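Local structure of quinoline 2-oxidoreductase large subunit (Pseudomonas putida, 1T3Q) at residues 674-677 with 678-682. The protein is the molybdenum-bearing large subunit of quinoline 2-oxidoreductase, a molybdenum hydroxylase of the xanthine dehydrogenase family that oxidises quinoline at carbon 2. Residues are numbered along the deposited sequence; the frame is centred on the assembly and turned at random.
Sequences IVEG and QIRGG. With MCN (pterin cytosine dinucleotide), chain N.
Glu-676 and Arg-680, one helical turn apart, lie side by side and point the same way, and OE1 of Glu-676 takes a hydrogen bond from NH2 of Arg-680 at 3.2 Å as part of a salt bridge. The donor comes from the anti side of OE1, 30° out of the carboxylate plane. The carboxylate and guanidinium planes are turned 58° apart, and OE1 bonds NH2 alone, Arg-680 NH1 being 3.8 Å from it; a water donating to OE1 (2.7 Å) and accepting from NH1 completes the bridge. Arg-680 NH1 also donates to the carbonyl of Ile-722. Of the remaining polar ends, Glu-676 OE2 pairs with His-726 and Arg-680 NE with Glu-148 of the small subunit.

Beneath the side chains runs regular i to i+4 bonding, for example Arg-680 N to Glu-676 O at 2.9 Å. The carbonyl of Ile-674 serves twice, accepting from Gln-678 N and from a water at 2.6 Å that in turn accepts from Gln-678 NE2. Bent at chi2 (-68°), Gln-678 turns its amide to the pterin, where NE2 donates to N1' at 3.2 Å and OE1 lies 2.6 Å from N8'. Val-675 CG2 packs on the cytosine at C2 (3.4 Å), so that one helix face walls the pterin cytosine dinucleotide pocket.

Helix 672-692 thus lies between cofactor and the sheet whose strands 655-665 and 722-726 receive Ile-679, while Arg-680 reaches the small subunit.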
loop_
_atom_site.group_PDB
_atom_site.type_symbol
_atom_site.label_atom_id
_atom_site.label_comp_id
_atom_site.label_asym_id
_atom_site.label_seq_id
_atom_site.Cartn_x
_atom_site.Cartn_y
_atom_site.Cartn_z
ATOM N N ILE B 674 12.964 -9.959 -26.306
ATOM C CA ILE B 674 11.571 -9.646 -25.998
ATOM C C ILE B 674 10.728 -9.570 -27.265
ATOM O O ILE B 674 9.595 -10.049 -27.289
ATOM C CB ILE B 674 11.485 -8.336 -25.180
ATOM C CG1 ILE B 674 11.920 -8.626 -23.737
ATOM C CG2 ILE B 674 10.057 -7.771 -25.200
ATOM C CD1 ILE B 674 12.089 -7.404 -22.871
ATOM N N VAL B 675 11.283 -8.988 -28.327
ATOM C CA VAL B 675 10.558 -8.887 -29.589
ATOM C C VAL B 675 10.237 -10.279 -30.132
ATOM O O VAL B 675 9.133 -10.519 -30.621
ATOM C CB VAL B 675 11.379 -8.104 -30.655
ATOM C CG1 VAL B 675 10.712 -8.209 -32.014
ATOM C CG2 VAL B 675 11.509 -6.649 -30.238
ATOM N N GLU B 676 11.190 -11.207 -30.050
ATOM C CA GLU B 676 10.921 -12.542 -30.560
ATOM C C GLU B 676 9.880 -13.236 -29.699
ATOM O O GLU B 676 9.093 -14.028 -30.203
ATOM C CB GLU B 676 12.206 -13.377 -30.653
ATOM C CG GLU B 676 13.145 -12.886 -31.758
ATOM C CD GLU B 676 14.136 -13.941 -32.222
ATOM O OE1 GLU B 676 14.158 -15.049 -31.642
ATOM O OE2 GLU B 676 14.893 -13.659 -33.177
ATOM N N GLY B 677 9.869 -12.924 -28.408
ATOM C CA GLY B 677 8.875 -13.515 -27.529
ATOM C C GLY B 677 7.493 -13.052 -27.978
ATOM O O GLY B 677 6.543 -13.827 -27.999
ATOM N N GLN B 678 7.395 -11.779 -28.356
ATOM C CA GLN B 678 6.134 -11.198 -28.823
ATOM C C GLN B 678 5.683 -11.852 -30.123
ATOM O O GLN B 678 4.491 -12.077 -30.339
ATOM C CB GLN B 678 6.299 -9.692 -29.032
ATOM C CG GLN B 678 6.468 -8.907 -27.743
ATOM C CD GLN B 678 5.204 -8.917 -26.908
ATOM O OE1 GLN B 678 4.180 -8.371 -27.313
ATOM N NE2 GLN B 678 5.268 -9.549 -25.739
ATOM N N ILE B 679 6.645 -12.143 -30.996
ATOM C CA ILE B 679 6.344 -12.778 -32.269
ATOM C C ILE B 679 5.842 -14.208 -32.064
ATOM O O ILE B 679 4.845 -14.616 -32.663
ATOM C CB ILE B 679 7.593 -12.807 -33.191
ATOM C CG1 ILE B 679 7.915 -11.393 -33.682
ATOM C CG2 ILE B 679 7.350 -13.733 -34.370
ATOM C CD1 ILE B 679 9.256 -11.284 -34.398
ATOM N N ARG B 680 6.532 -14.980 -31.228
ATOM C CA ARG B 680 6.109 -16.356 -30.985
ATOM C C ARG B 680 4.758 -16.403 -30.278
ATOM O O ARG B 680 3.912 -17.233 -30.604
ATOM C CB ARG B 680 7.175 -17.112 -30.173
ATOM C CG ARG B 680 8.477 -17.301 -30.948
ATOM C CD ARG B 680 9.362 -18.391 -30.341
ATOM N NE ARG B 680 10.467 -18.731 -31.242
ATOM C CZ ARG B 680 11.594 -18.034 -31.351
ATOM N NH1 ARG B 680 12.527 -18.428 -32.208
ATOM N NH2 ARG B 680 11.801 -16.960 -30.594
ATOM N N GLY B 681 4.549 -15.505 -29.324
ATOM C CA GLY B 681 3.278 -15.478 -28.615
ATOM C C GLY B 681 2.131 -15.169 -29.561
ATOM O O GLY B 681 1.069 -15.795 -29.493
ATOM N N GLY B 682 2.347 -14.197 -30.447
ATOM C CA GLY B 682 1.320 -13.824 -31.409
ATOM C C GLY B 682 1.040 -14.955 -32.383
ATOM O O GLY B 682 -0.108 -15.192 -32.759
HETATM N N1 MCN N . 9.636 -3.945 -28.367
HETATM C C2 MCN N . 11.051 -3.776 -28.519
HETATM N N3 MCN N . 11.397 -3.063 -29.657
HETATM C C4 MCN N . 10.526 -2.539 -30.606
HETATM C C5 MCN N . 9.088 -2.754 -30.404
HETATM C C6 MCN N . 8.652 -3.443 -29.297
HETATM O O2 MCN N . 11.828 -4.253 -27.722
HETATM N N4 MCN N . 10.968 -1.869 -31.649
HETATM C "C1'" MCN N . 9.200 -4.714 -27.064
HETATM C C2D MCN N . 8.767 -3.709 -25.902
HETATM O "O2'" MCN N . 9.138 -4.269 -24.592
HETATM C "C3'" MCN N . 7.279 -3.544 -26.124
HETATM C C4D MCN N . 6.804 -4.907 -26.570
HETATM O O4D MCN N . 8.010 -5.537 -27.233
HETATM O "O3'" MCN N . 6.633 -3.127 -24.871
HETATM C "C5'" MCN N . 5.495 -4.923 -27.410
HETATM O "O5'" MCN N . 5.702 -3.996 -28.447
HETATM P PA MCN N . 4.762 -2.768 -28.761
HETATM O O1A MCN N . 5.537 -1.544 -28.383
HETATM O O2A MCN N . 4.302 -3.008 -30.189
HETATM O O3A MCN N . 3.337 -2.796 -27.976
HETATM P PB MCN N . 2.968 -2.474 -26.451
HETATM O O1B MCN N . 2.036 -1.306 -26.467
HETATM O O2B MCN N . 4.200 -2.366 -25.602
HETATM O O3B MCN N . 2.197 -3.796 -25.970
HETATM C C10 MCN N . 0.837 -3.985 -26.266
HETATM C "C9'" MCN N . 0.795 -5.014 -27.348
HETATM C "C8'" MCN N . -0.711 -5.265 -27.594
HETATM S "S8'" MCN N . -1.633 -3.852 -28.184
HETATM C "C7'" MCN N . -1.353 -6.424 -27.434
HETATM S "S7'" MCN N . -3.098 -6.688 -27.706
HETATM C "C6'" MCN N . -0.533 -7.643 -26.892
HETATM C C7 MCN N . 0.924 -7.509 -27.246
HETATM O "O9'" MCN N . 1.444 -6.261 -26.815
HETATM N "N5'" MCN N . -0.905 -7.756 -25.421
HETATM C C4A MCN N . 0.090 -8.591 -24.774
HETATM N "N8'" MCN N . 1.725 -8.596 -26.589
HETATM C C4B MCN N . 1.311 -9.048 -25.302
HETATM N "N1'" MCN N . 2.257 -9.863 -24.631
HETATM C "C2'" MCN N . 1.913 -10.213 -23.370
HETATM N "N2'" MCN N . 2.775 -11.002 -22.693
HETATM N "N3'" MCN N . 0.751 -9.789 -22.756
HETATM C "C4'" MCN N . -0.250 -8.947 -23.369
HETATM O "O4'" MCN N . -1.241 -8.620 -22.762
HETATM O O HOH W 1 8.188 -10.682 -25.153
HETATM O O HOH W 2 15.241 -17.290 -32.610
#